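Immunoreactive 84kD antigen PG93 (Porphyromonas gingivalis, PDB 5M11) serves as PorZ, an essential cell-surface component of the type-IX protein secretion system, and binds zinc and calcium ions. Local coordinates at residues A[98-103]-A[138-143]; A[204-209]-A[216-221]; A[224-229]-A[257-262]; A[436-441]-A[468-473]; A[443-448]-A[458-463]. One frame throughout, in Å; residues are numbered along the deposited sequence.

The five contacts lie within or between consecutive four-stranded antiparallel blades of beta-propellers. Contacts 2 to 5 bring strands and their ends together, whereas contact 1 packs the end of one blade and its short helix on the edge strand of the next. Contacts 2 and 3 form one neighbourhood, their centres about 8 Å apart: strands 214-219 and 226-230 share a sheet, and Asp205 OD1 pairs with Arg259 NE. Contacts 4 and 5 form a second, centres about 10 Å apart, with contact 5 nested inside the loop that contact 4 closes. Contact 1 lies about 31 Å from contact 2, centre to centre. Contact 5 holds the zinc ligand Asp463, while contact 1 adjoins the zinc site of Asp134 and Glu137.

Contact 1 (A[98-103]-A[138-143]); sequences VPALKD and ARIPAT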
# COMPACT_ATOMS: atom_id res chain seq x y z
N VAL A 98 -14.87 -11.42 -12.68
CA VAL A 98 -15.56 -10.91 -13.88
C VAL A 98 -14.67 -9.75 -14.41
O VAL A 98 -14.90 -8.58 -14.08
CB VAL A 98 -17.05 -10.52 -13.62
CG1 VAL A 98 -17.77 -10.20 -14.92
CG2 VAL A 98 -17.81 -11.61 -12.86
N PRO A 99 -13.57 -10.07 -15.17
CA PRO A 99 -12.62 -9.01 -15.57
C PRO A 99 -12.90 -8.29 -16.89
O PRO A 99 -12.03 -7.53 -17.34
CB PRO A 99 -11.30 -9.78 -15.70
CG PRO A 99 -11.70 -11.15 -16.07
CD PRO A 99 -13.09 -11.41 -15.58
N ALA A 100 -14.07 -8.52 -17.51
CA ALA A 100 -14.48 -7.93 -18.80
C ALA A 100 -14.30 -6.41 -18.86
O ALA A 100 -13.81 -5.93 -19.89
CB ALA A 100 -15.93 -8.27 -19.10
N LEU A 101 -14.68 -5.65 -17.78
CA LEU A 101 -14.58 -4.19 -17.77
C LEU A 101 -13.15 -3.74 -17.66
O LEU A 101 -12.78 -2.83 -18.39
CB LEU A 101 -15.42 -3.53 -16.66
CG LEU A 101 -16.96 -3.61 -16.81
CD1 LEU A 101 -17.65 -3.02 -15.60
CD2 LEU A 101 -17.44 -2.89 -18.05
N LYS A 102 -12.36 -4.36 -16.77
CA LYS A 102 -10.95 -4.03 -16.57
C LYS A 102 -10.14 -4.32 -17.85
O LYS A 102 -9.26 -3.53 -18.23
CB LYS A 102 -10.39 -4.81 -15.36
CG LYS A 102 -8.86 -4.87 -15.23
CD LYS A 102 -8.37 -5.99 -14.30
CE LYS A 102 -8.34 -7.37 -14.92
NZ LYS A 102 -7.16 -7.58 -15.80
N ASP A 103 -10.46 -5.46 -18.52
CA ASP A 103 -9.77 -5.90 -19.73
C ASP A 103 -10.14 -5.03 -20.96
O ASP A 103 -9.37 -4.98 -21.92
CB ASP A 103 -10.03 -7.39 -20.01
CG ASP A 103 -9.40 -8.37 -19.01
OD1 ASP A 103 -8.52 -7.94 -18.22
OD2 ASP A 103 -9.77 -9.57 -19.05
N ALA A 138 -21.57 -15.01 -13.36
CA ALA A 138 -20.38 -14.17 -13.46
C ALA A 138 -20.05 -13.74 -14.91
O ALA A 138 -18.95 -13.98 -15.40
CB ALA A 138 -19.20 -14.90 -12.86
N ARG A 139 -21.01 -13.12 -15.61
CA ARG A 139 -20.75 -12.68 -16.97
C ARG A 139 -21.51 -11.41 -17.29
O ARG A 139 -22.58 -11.17 -16.70
CB ARG A 139 -21.06 -13.78 -18.01
CG ARG A 139 -22.46 -14.35 -17.99
CD ARG A 139 -22.67 -15.28 -19.18
NE ARG A 139 -24.01 -15.87 -19.19
CZ ARG A 139 -25.12 -15.21 -19.53
NH1 ARG A 139 -25.06 -13.93 -19.90
NH2 ARG A 139 -26.30 -15.81 -19.48
N ILE A 140 -20.97 -10.58 -18.21
CA ILE A 140 -21.63 -9.33 -18.57
C ILE A 140 -22.26 -9.47 -19.99
O ILE A 140 -21.56 -9.37 -20.99
CB ILE A 140 -20.69 -8.11 -18.42
CG1 ILE A 140 -20.42 -7.86 -16.93
CG2 ILE A 140 -21.27 -6.88 -19.08
CD1 ILE A 140 -19.14 -7.28 -16.67
N PRO A 141 -23.57 -9.76 -20.07
CA PRO A 141 -24.19 -9.96 -21.39
C PRO A 141 -24.39 -8.69 -22.21
O PRO A 141 -24.75 -8.81 -23.38
CB PRO A 141 -25.55 -10.54 -21.04
CG PRO A 141 -25.84 -10.09 -19.68
CD PRO A 141 -24.53 -10.03 -18.98
N ALA A 142 -24.22 -7.49 -21.61
CA ALA A 142 -24.48 -6.22 -22.30
C ALA A 142 -23.90 -5.04 -21.57
O ALA A 142 -23.85 -5.05 -20.34
CB ALA A 142 -25.99 -6.00 -22.44
N THR A 143 -23.53 -4.01 -22.32
CA THR A 143 -23.10 -2.71 -21.81
C THR A 143 -23.80 -1.71 -22.70
O THR A 143 -23.55 -1.69 -23.91
CB THR A 143 -21.56 -2.52 -21.73
OG1 THR A 143 -21.02 -3.42 -20.76
CG2 THR A 143 -21.17 -1.10 -21.32
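Val98 spreads its two methyl groups between Ala138 and Ile140, so that one branched side chain meets two residues of the facing segment. CG1 is anti to the backbone N (chi1 -172°) and reaches the CD1 methyl of Ile140 at 3.7 Å. CG2, the branch beside the backbone N, lies against Ala138 CB at 3.6 Å. The Val98 and Ile140 side chains pass at a slant, neither alongside nor end-on.

Ile140 works mainly through its longer arm. With CG1 beside the backbone N (chi1 -70°), the arm runs across the gap and ends at CD1, where Val98, Ala100 and Leu101 all converge. Ala100 CB stands 4.1 Å from CD1, and Leu101 CG is a little farther, at 4.3 Å. The Leu101 side chain also touches Ile86 and Leu107, so it joins this methyl to apolar residues on its own side of the contact.

Such contacts belong to the seam between consecutive blades of a beta-propeller. Strand 95-98 is outermost in its four-stranded sheet and is followed, after Pro99, by a short, weakly bonded helical turn, while strand 139-144 is outermost in the next sheet. Ile86, Ile88 and Leu133 extend the apolar layer around Val98. At the start of the second segment, Ala138 and Arg139 both face Asp134 in a G1 beta bulge.

Arg139 points away from Val98, and its side chain lies close to the zinc ligands Asp134 and Glu137, with a weak hydrogen bond to Glu137.

Contact 2 (A[204-209]-A[216-221]); sequences EDICFL and YVAANQ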
# COMPACT_ATOMS: atom_id res chain seq x y z
N GLU A 204 -44.07 3.00 -4.82
CA GLU A 204 -44.66 3.39 -6.10
C GLU A 204 -44.15 4.78 -6.60
O GLU A 204 -44.77 5.38 -7.47
CB GLU A 204 -46.19 3.34 -6.03
CG GLU A 204 -46.73 1.96 -5.69
CD GLU A 204 -46.48 0.81 -6.66
OE1 GLU A 204 -46.39 1.06 -7.89
OE2 GLU A 204 -46.43 -0.35 -6.19
N ASP A 205 -43.01 5.28 -6.08
CA ASP A 205 -42.46 6.56 -6.49
C ASP A 205 -40.98 6.45 -6.89
O ASP A 205 -40.29 5.51 -6.49
CB ASP A 205 -42.60 7.63 -5.39
CG ASP A 205 -43.93 7.69 -4.68
OD1 ASP A 205 -44.93 8.05 -5.34
OD2 ASP A 205 -43.97 7.38 -3.47
N ILE A 206 -40.51 7.45 -7.63
CA ILE A 206 -39.14 7.63 -8.09
C ILE A 206 -38.70 9.00 -7.55
O ILE A 206 -39.42 9.98 -7.74
CB ILE A 206 -39.00 7.48 -9.65
CG1 ILE A 206 -37.69 8.03 -10.19
CG2 ILE A 206 -40.17 8.04 -10.45
CD1 ILE A 206 -36.63 7.00 -10.35
N CYS A 207 -37.58 9.07 -6.82
CA CYS A 207 -37.09 10.35 -6.29
C CYS A 207 -35.85 10.81 -7.04
O CYS A 207 -34.96 10.00 -7.34
CB CYS A 207 -36.82 10.29 -4.79
SG CYS A 207 -38.29 9.98 -3.78
N PHE A 208 -35.82 12.14 -7.30
CA PHE A 208 -34.76 12.83 -8.02
C PHE A 208 -34.11 13.89 -7.16
O PHE A 208 -34.74 14.88 -6.82
CB PHE A 208 -35.27 13.48 -9.30
CG PHE A 208 -36.06 12.61 -10.24
CD1 PHE A 208 -35.43 11.94 -11.28
CD2 PHE A 208 -37.45 12.56 -10.16
CE1 PHE A 208 -36.17 11.19 -12.20
CE2 PHE A 208 -38.19 11.82 -11.09
CZ PHE A 208 -37.54 11.14 -12.10
N LEU A 209 -32.83 13.67 -6.87
CA LEU A 209 -32.01 14.59 -6.10
C LEU A 209 -31.26 15.49 -7.03
O LEU A 209 -30.58 15.01 -7.95
CB LEU A 209 -31.03 13.85 -5.18
CG LEU A 209 -29.97 14.68 -4.48
CD1 LEU A 209 -30.59 15.69 -3.50
CD2 LEU A 209 -29.00 13.78 -3.78
N TYR A 216 -37.09 15.81 -5.69
CA TYR A 216 -38.35 15.71 -6.38
C TYR A 216 -38.89 14.31 -6.29
O TYR A 216 -38.13 13.35 -6.31
CB TYR A 216 -38.20 16.17 -7.83
CG TYR A 216 -38.30 17.68 -7.96
CD1 TYR A 216 -39.53 18.30 -8.17
CD2 TYR A 216 -37.18 18.49 -7.81
CE1 TYR A 216 -39.63 19.68 -8.23
CE2 TYR A 216 -37.27 19.88 -7.89
CZ TYR A 216 -38.51 20.47 -8.09
OH TYR A 216 -38.62 21.82 -8.16
N VAL A 217 -40.19 14.19 -6.15
CA VAL A 217 -40.83 12.89 -6.05
C VAL A 217 -41.85 12.76 -7.19
O VAL A 217 -42.50 13.74 -7.58
CB VAL A 217 -41.43 12.64 -4.63
CG1 VAL A 217 -42.71 13.46 -4.40
CG2 VAL A 217 -41.70 11.16 -4.40
N ALA A 218 -41.97 11.56 -7.75
CA ALA A 218 -42.93 11.35 -8.82
C ALA A 218 -43.53 9.93 -8.76
O ALA A 218 -42.80 8.98 -8.58
CB ALA A 218 -42.25 11.59 -10.17
N ALA A 219 -44.85 9.80 -8.89
CA ALA A 219 -45.51 8.50 -8.93
C ALA A 219 -44.98 7.78 -10.17
O ALA A 219 -44.97 8.38 -11.25
CB ALA A 219 -47.02 8.68 -9.00
N ASN A 220 -44.49 6.53 -10.01
CA ASN A 220 -43.89 5.75 -11.09
C ASN A 220 -44.87 5.50 -12.27
O ASN A 220 -44.44 5.24 -13.39
CB ASN A 220 -43.31 4.42 -10.56
CG ASN A 220 -44.29 3.41 -10.02
OD1 ASN A 220 -45.40 3.72 -9.56
ND2 ASN A 220 -43.90 2.15 -10.03
N GLN A 221 -46.16 5.65 -12.03
CA GLN A 221 -47.18 5.47 -13.06
C GLN A 221 -47.47 6.79 -13.84
O GLN A 221 -48.26 6.78 -14.78
CB GLN A 221 -48.48 4.89 -12.44
CG GLN A 221 -48.90 5.44 -11.05
CD GLN A 221 -48.34 4.69 -9.84
OE1 GLN A 221 -47.88 5.29 -8.86
NE2 GLN A 221 -48.38 3.35 -9.86
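Strands 205-209 and 216-219 run antiparallel, their axes 4.6 Å apart at closest, with Ile206-Ala218 and Phe208-Tyr216 as hydrogen-bonded pairs and Cys207-Val217 as a non-hydrogen-bonded pair between them. Ile206 N donates a hydrogen bond to Ala218 O at 2.9 Å. Tyr216 N and Phe208 O meet at 2.8 Å, and Phe208 N returns a bond to Tyr216 O.

One face of this hairpin carries Ile206, Phe208, Tyr216 and Ala218. The Ala218 methyl sits at the edge of the Phe208 ring, near its plane, 4.2 Å from CE2, and also touches Ile206 CG2. Between the side chains of Phe208 and Tyr216 the nearest approach is CB to CB; the tyrosine ring leads away from the strand pair. On the other face Val217 does double duty: CG1 sits between the backbone N and the carbonyl carbon (chi1 73°), which puts CG2 anti to the N, 3.7 Å from Cys207 SG and 3.8 Å from Asp205 CB. The hairpin supplies the two middle strands of a propeller blade, flanked by strands 196-202 and 226-230.

Past the last bridge, Asn220 N binds Glu204 O at 2.8 Å in a nearly straight bond (176°), so pairing continues after the strand ends. Asp205 is buried, and the salt bridge of its OD1 to Arg259 would probably favour the ionised carboxylate.

Contact 3 (A[224-229]-A[257-262]); sequences EPELLL and KGRKTT
The guanidinium of Arg259 receives Glu226 at its edge: the carboxylate oxygen OE2 lies in the guanidinium plane, 3.0 Å from NH1. The planes of the two flat groups are 86° apart, and NH1 comes to OE2 from above the carboxylate plane. The salt bridge to Glu226 has one hydrogen bond, though a straight one, with 169° at the proton, and the paired, coplanar fit of two oxygens with two nitrogens is absent. Arg259 NE also serves a second acid, Asp205, in another salt bridge.

Both chains are extended to meet in this way. Arg259 stretches straight from CG to NE, and Glu226, with CG wedged between its backbone N and carbonyl carbon (chi1 68°), comes across it at about a right angle. Val217 touches the arginine from the strand next to Glu226.

Strands 226-230 and 260-264 are each the outermost strand of a four-stranded antiparallel sheet, and the two sheets follow directly in the chain as propeller blades. The contact thus links two blade rims at the surface. Just ahead of the second strand Arg259 and Lys260 both face Glu256, a G1 beta bulge.

Farther along, the contact turns apolar and looser. Leu228 CD1 lies 4.1 Å from Arg259 CB, at the root of the long side chain, and 4.2 Å from Thr261 OG1. Leu229 directs CD1 to the Thr261 methyl CG2, also at 4.2 Å, and Ile255 of strand 252-256 touches both leucines and the threonine. The hydroxyl of Thr261 turns back to Arg259 O in a weak hydrogen bond of 3.5 Å.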
# COMPACT_ATOMS: atom_id res chain seq x y z
N GLU A 224 -44.84 12.73 -13.00
CA GLU A 224 -45.12 14.16 -12.86
C GLU A 224 -44.41 14.62 -11.58
O GLU A 224 -44.87 14.26 -10.49
CB GLU A 224 -46.63 14.45 -12.79
CG GLU A 224 -47.38 14.14 -14.07
CD GLU A 224 -48.86 13.83 -13.94
OE1 GLU A 224 -49.41 13.88 -12.82
OE2 GLU A 224 -49.47 13.53 -14.99
N PRO A 225 -43.24 15.31 -11.64
CA PRO A 225 -42.54 15.62 -10.40
C PRO A 225 -43.09 16.79 -9.60
O PRO A 225 -43.36 17.87 -10.15
CB PRO A 225 -41.11 15.93 -10.85
CG PRO A 225 -41.08 15.75 -12.35
CD PRO A 225 -42.49 15.79 -12.82
N GLU A 226 -43.18 16.58 -8.28
CA GLU A 226 -43.49 17.58 -7.27
C GLU A 226 -42.39 17.54 -6.21
O GLU A 226 -41.73 16.52 -6.02
CB GLU A 226 -44.89 17.41 -6.69
CG GLU A 226 -45.12 16.18 -5.84
CD GLU A 226 -46.58 15.97 -5.54
OE1 GLU A 226 -47.20 16.89 -4.95
OE2 GLU A 226 -47.12 14.91 -5.93
N LEU A 227 -42.12 18.68 -5.59
CA LEU A 227 -41.04 18.80 -4.61
C LEU A 227 -41.40 18.08 -3.32
O LEU A 227 -42.45 18.37 -2.76
CB LEU A 227 -40.75 20.29 -4.34
CG LEU A 227 -39.57 20.60 -3.42
CD1 LEU A 227 -38.27 20.49 -4.14
CD2 LEU A 227 -39.69 22.00 -2.84
N LEU A 228 -40.54 17.13 -2.85
CA LEU A 228 -40.77 16.36 -1.62
C LEU A 228 -40.16 17.11 -0.43
O LEU A 228 -40.89 17.52 0.48
CB LEU A 228 -40.25 14.91 -1.72
CG LEU A 228 -40.40 14.01 -0.51
CD1 LEU A 228 -41.83 13.71 -0.20
CD2 LEU A 228 -39.68 12.72 -0.74
N LEU A 229 -38.84 17.32 -0.46
CA LEU A 229 -38.17 18.13 0.56
C LEU A 229 -37.07 18.95 -0.08
O LEU A 229 -36.70 18.71 -1.24
CB LEU A 229 -37.67 17.32 1.78
CG LEU A 229 -36.65 16.17 1.70
CD1 LEU A 229 -37.26 14.91 1.19
CD2 LEU A 229 -35.34 16.53 1.01
N LYS A 257 -41.81 4.05 1.72
CA LYS A 257 -43.10 3.86 1.05
C LYS A 257 -44.16 4.86 1.47
O LYS A 257 -44.40 5.06 2.66
CB LYS A 257 -43.65 2.46 1.34
CG LYS A 257 -43.04 1.29 0.55
CD LYS A 257 -43.35 -0.10 1.20
CE LYS A 257 -44.82 -0.39 1.48
NZ LYS A 257 -45.05 -1.76 2.01
N GLY A 258 -44.85 5.41 0.49
CA GLY A 258 -45.94 6.33 0.74
C GLY A 258 -45.45 7.71 1.09
O GLY A 258 -46.21 8.51 1.63
N ARG A 259 -44.17 7.99 0.76
CA ARG A 259 -43.50 9.28 0.91
C ARG A 259 -43.36 9.72 2.37
O ARG A 259 -43.37 10.93 2.65
CB ARG A 259 -44.19 10.38 0.07
CG ARG A 259 -44.26 10.05 -1.41
CD ARG A 259 -45.27 10.93 -2.08
NE ARG A 259 -45.45 10.58 -3.48
CZ ARG A 259 -45.88 11.44 -4.40
NH1 ARG A 259 -46.13 12.70 -4.08
NH2 ARG A 259 -46.03 11.04 -5.66
N LYS A 260 -43.21 8.75 3.29
CA LYS A 260 -42.98 9.04 4.70
C LYS A 260 -41.52 9.44 4.82
O LYS A 260 -40.64 8.76 4.27
CB LYS A 260 -43.31 7.83 5.58
CG LYS A 260 -43.08 8.04 7.08
CD LYS A 260 -42.99 6.68 7.79
CE LYS A 260 -43.33 6.71 9.25
NZ LYS A 260 -43.40 5.33 9.80
N THR A 261 -41.28 10.58 5.44
CA THR A 261 -39.93 11.11 5.59
C THR A 261 -39.62 11.24 7.07
O THR A 261 -40.48 11.71 7.84
CB THR A 261 -39.76 12.45 4.83
OG1 THR A 261 -40.33 12.36 3.52
CG2 THR A 261 -38.32 12.86 4.71
N THR A 262 -38.42 10.79 7.47
CA THR A 262 -37.91 10.87 8.85
C THR A 262 -36.53 11.53 8.80
O THR A 262 -35.69 11.12 8.01
CB THR A 262 -37.87 9.49 9.54
OG1 THR A 262 -39.14 8.85 9.45
CG2 THR A 262 -37.46 9.58 10.99

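Contact 4 (A[436-441]-A[468-473]); sequences WGTLGA and ASFGNM
Met473 reaches from one propeller blade to Trp436, Gly437 and Thr438 of the preceding one, joining strand 469-475, the first of its sheet, to strand 435-439, the second of the sheet before. From CB the chain runs straight out, CG anti to the backbone N (chi1 -174°) and SD continuing the line, which carries the sulfur to within 3.8 Å of Trp436 CB. A bend at the last torsion (chi3 -67°) then turns the methyl along the facing strand. There CE rests 4.0 Å from Gly437 CA and 3.7 Å from Thr438 CG2.

Thr438 also meets Phe470, at about a right angle. Its CG2 stands over one face of the ring, 4.2 Å above the plane and shifted toward the rim. Its hydroxyl lies beside Phe470 CB, yet hydrogen-bonds to Lys425 O within its own blade, so a polar atom in this buried interface has a partner. Val483 touches Thr438, Phe470 and Met473 alike. The indole of Trp436 leads away from the contact, NE1 bound to Asp430 and the ring in a cation-pi contact with Lys481, and its side chain touches Asp502, a calcium ligand.

At the other end the backbones draw together: Ala468 and Ser469 form a classic beta bulge facing His487, and Ala441 N makes a weak, strongly bent bond to Ala468 O. Beside it, Ser469 OG donates to Phe470 O at 2.9 Å.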
# COMPACT_ATOMS: atom_id res chain seq x y z
N TRP A 436 22.52 13.46 14.08
CA TRP A 436 22.99 14.17 12.90
C TRP A 436 21.83 14.27 11.91
O TRP A 436 21.01 13.34 11.80
CB TRP A 436 24.19 13.45 12.29
CG TRP A 436 25.38 13.52 13.16
CD1 TRP A 436 25.69 12.69 14.20
CD2 TRP A 436 26.37 14.56 13.17
NE1 TRP A 436 26.83 13.12 14.83
CE2 TRP A 436 27.29 14.25 14.19
CE3 TRP A 436 26.59 15.71 12.38
CZ2 TRP A 436 28.40 15.05 14.47
CZ3 TRP A 436 27.69 16.50 12.65
CH2 TRP A 436 28.57 16.18 13.69
N GLY A 437 21.75 15.37 11.21
CA GLY A 437 20.69 15.56 10.25
C GLY A 437 20.96 16.73 9.34
O GLY A 437 21.86 17.53 9.59
N THR A 438 20.18 16.82 8.27
CA THR A 438 20.30 17.87 7.28
C THR A 438 18.97 18.64 7.18
O THR A 438 17.92 18.14 7.59
CB THR A 438 20.77 17.29 5.93
OG1 THR A 438 19.67 16.69 5.25
CG2 THR A 438 21.95 16.31 6.08
N LEU A 439 19.04 19.89 6.68
CA LEU A 439 17.92 20.82 6.48
C LEU A 439 17.92 21.31 5.05
O LEU A 439 18.98 21.57 4.46
CB LEU A 439 18.03 22.03 7.42
CG LEU A 439 18.19 21.79 8.92
CD1 LEU A 439 19.09 22.85 9.55
CD2 LEU A 439 16.86 21.76 9.61
N GLY A 440 16.73 21.48 4.50
CA GLY A 440 16.57 21.98 3.14
C GLY A 440 16.43 23.49 3.02
O GLY A 440 15.87 24.14 3.91
N ALA A 441 16.93 24.01 1.88
CA ALA A 441 16.93 25.40 1.38
C ALA A 441 17.43 26.46 2.41
O ALA A 441 16.82 27.52 2.54
CB ALA A 441 15.54 25.77 0.87
N ALA A 468 18.35 22.63 -2.27
CA ALA A 468 16.94 22.40 -1.99
C ALA A 468 16.69 21.22 -1.04
O ALA A 468 16.05 21.42 -0.00
CB ALA A 468 16.19 22.18 -3.30
N SER A 469 17.16 20.00 -1.37
CA SER A 469 16.90 18.85 -0.51
C SER A 469 17.91 17.74 -0.65
O SER A 469 18.32 17.38 -1.76
CB SER A 469 15.51 18.29 -0.81
OG SER A 469 15.27 17.10 -0.08
N PHE A 470 18.28 17.18 0.51
CA PHE A 470 19.12 16.01 0.66
C PHE A 470 18.20 14.80 0.72
O PHE A 470 16.98 14.96 0.81
CB PHE A 470 19.99 16.11 1.93
CG PHE A 470 21.23 16.97 1.86
CD1 PHE A 470 22.42 16.48 1.32
CD2 PHE A 470 21.24 18.25 2.41
CE1 PHE A 470 23.58 17.26 1.31
CE2 PHE A 470 22.39 19.04 2.37
CZ PHE A 470 23.56 18.54 1.83
N GLY A 471 18.77 13.60 0.68
CA GLY A 471 18.01 12.36 0.72
C GLY A 471 18.03 11.71 2.07
O GLY A 471 17.25 12.07 2.95
N ASN A 472 18.92 10.74 2.24
CA ASN A 472 19.04 9.98 3.48
C ASN A 472 20.51 9.90 3.94
O ASN A 472 21.42 10.03 3.12
CB ASN A 472 18.43 8.59 3.31
CG ASN A 472 17.02 8.59 2.78
OD1 ASN A 472 16.78 8.36 1.58
ND2 ASN A 472 16.06 8.87 3.65
N MET A 473 20.73 9.70 5.24
CA MET A 473 22.10 9.67 5.75
C MET A 473 22.52 8.28 6.21
O MET A 473 21.78 7.61 6.93
CB MET A 473 22.24 10.68 6.91
CG MET A 473 23.66 10.84 7.44
SD MET A 473 23.72 11.99 8.84
CE MET A 473 23.31 13.53 8.03

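Contact 5 (A[443-448]-A[458-463]); sequences GKNIFM and SFSYPD. With ZN (zinc ion), chain G.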
# COMPACT_ATOMS: atom_id res chain seq x y z
N GLY A 443 21.42 28.01 4.49
CA GLY A 443 22.88 28.08 4.54
C GLY A 443 23.56 26.96 5.32
O GLY A 443 24.16 26.07 4.71
N LYS A 444 23.45 26.99 6.69
CA LYS A 444 24.02 25.99 7.61
C LYS A 444 23.16 24.71 7.55
O LYS A 444 22.35 24.41 8.45
CB LYS A 444 24.13 26.55 9.04
CG LYS A 444 25.14 27.67 9.22
CD LYS A 444 24.92 28.45 10.51
CE LYS A 444 25.78 27.96 11.65
NZ LYS A 444 25.09 28.05 12.97
N ASN A 445 23.33 23.99 6.44
CA ASN A 445 22.62 22.80 6.00
C ASN A 445 22.66 21.63 6.97
O ASN A 445 21.61 21.09 7.30
CB ASN A 445 23.19 22.34 4.66
CG ASN A 445 22.48 22.88 3.44
OD1 ASN A 445 23.10 23.06 2.41
ND2 ASN A 445 21.16 23.10 3.51
N ILE A 446 23.87 21.19 7.35
CA ILE A 446 24.16 20.02 8.20
C ILE A 446 24.14 20.41 9.68
O ILE A 446 24.72 21.43 10.05
CB ILE A 446 25.54 19.43 7.77
CG1 ILE A 446 25.55 19.04 6.25
CG2 ILE A 446 25.91 18.24 8.65
CD1 ILE A 446 26.81 19.32 5.52
N PHE A 447 23.48 19.60 10.53
CA PHE A 447 23.41 19.88 11.97
C PHE A 447 23.62 18.62 12.84
O PHE A 447 23.56 17.49 12.35
CB PHE A 447 22.07 20.58 12.34
CG PHE A 447 20.84 19.69 12.35
CD1 PHE A 447 20.51 18.94 13.47
CD2 PHE A 447 19.99 19.64 11.26
CE1 PHE A 447 19.40 18.10 13.47
CE2 PHE A 447 18.87 18.81 11.26
CZ PHE A 447 18.59 18.03 12.37
N MET A 448 23.86 18.87 14.13
CA MET A 448 23.99 17.86 15.17
C MET A 448 23.30 18.35 16.46
O MET A 448 23.44 19.52 16.86
CB MET A 448 25.45 17.49 15.44
CG MET A 448 25.57 16.30 16.36
SD MET A 448 26.75 16.49 17.73
CE MET A 448 25.83 17.63 18.83
N SER A 458 25.47 23.55 14.05
CA SER A 458 25.17 23.47 12.62
C SER A 458 26.33 24.05 11.83
O SER A 458 27.07 24.92 12.32
CB SER A 458 23.85 24.16 12.26
OG SER A 458 23.78 25.47 12.79
N PHE A 459 26.53 23.51 10.62
CA PHE A 459 27.58 23.92 9.69
C PHE A 459 27.19 23.52 8.27
O PHE A 459 26.10 22.98 8.06
CB PHE A 459 28.94 23.29 10.10
CG PHE A 459 28.99 21.78 10.12
CD1 PHE A 459 29.27 21.05 8.96
CD2 PHE A 459 28.83 21.08 11.31
CE1 PHE A 459 29.33 19.66 8.98
CE2 PHE A 459 28.92 19.68 11.33
CZ PHE A 459 29.18 18.98 10.17
N SER A 460 28.10 23.74 7.30
CA SER A 460 27.95 23.34 5.90
C SER A 460 29.29 23.39 5.17
O SER A 460 30.32 23.76 5.76
CB SER A 460 26.93 24.22 5.18
OG SER A 460 26.49 23.53 4.02
N TYR A 461 29.26 23.02 3.89
CA TYR A 461 30.40 23.09 2.99
C TYR A 461 29.92 23.87 1.76
O TYR A 461 28.90 23.49 1.20
CB TYR A 461 30.92 21.69 2.65
CG TYR A 461 31.20 20.84 3.87
CD1 TYR A 461 32.35 21.05 4.64
CD2 TYR A 461 30.33 19.83 4.26
CE1 TYR A 461 32.62 20.26 5.76
CE2 TYR A 461 30.59 19.03 5.38
CZ TYR A 461 31.75 19.24 6.11
OH TYR A 461 32.03 18.45 7.20
N PRO A 462 30.56 25.02 1.38
CA PRO A 462 30.04 25.85 0.27
C PRO A 462 29.52 25.11 -0.98
O PRO A 462 28.51 25.54 -1.56
CB PRO A 462 31.23 26.73 -0.11
CG PRO A 462 32.05 26.82 1.12
CD PRO A 462 31.75 25.64 2.00
N ASP A 463 30.19 24.01 -1.38
CA ASP A 463 29.82 23.17 -2.53
C ASP A 463 28.41 22.50 -2.34
O ASP A 463 27.72 22.27 -3.34
CB ASP A 463 30.93 22.11 -2.83
CG ASP A 463 31.89 21.80 -1.69
OD1 ASP A 463 32.88 22.56 -1.50
OD2 ASP A 463 31.65 20.80 -0.96
ZN ZN G . 33.66 20.28 -1.01
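Ile446 lies over one face of the Phe459 ring, its CB above the ring and its CG2 methyl 3.7 Å from CZ. The other branch diverges: chi1 of -58° sets CG1 beside the backbone N, and CD1 ends 3.8 Å from Tyr461 CD2, the two side chains crossing at about a right angle. Tyr461 CE2 in turn faces the edge of the Phe459 ring, and Phe500 and Leu498 of the next blade add to this apolar group.

These strands, 446-450 and 455-459, form the outer hairpin of a propeller blade. Phe459 N bonds to Ile446 O at 2.8 Å, and Ile446 N bonds back to Phe459 O. A classic beta bulge, Asn445 and Ile446 against Phe459, overlaps an inverse gamma turn centred on Lys444, with Asn445 common to both. From that turn the lysine, bent near its tip, brings NZ to Ser458 OG at 2.9 Å, on the face shared with Phe447.

Beyond the hairpin the chain leads to metal. Tyr461 stacks on His514 and hydrogen-bonds through OH to Asp512, a calcium ligand. Asp463 holds zinc with OD2 at 2.1 Å and OD1 at 2.5 Å, alongside His514 NE2.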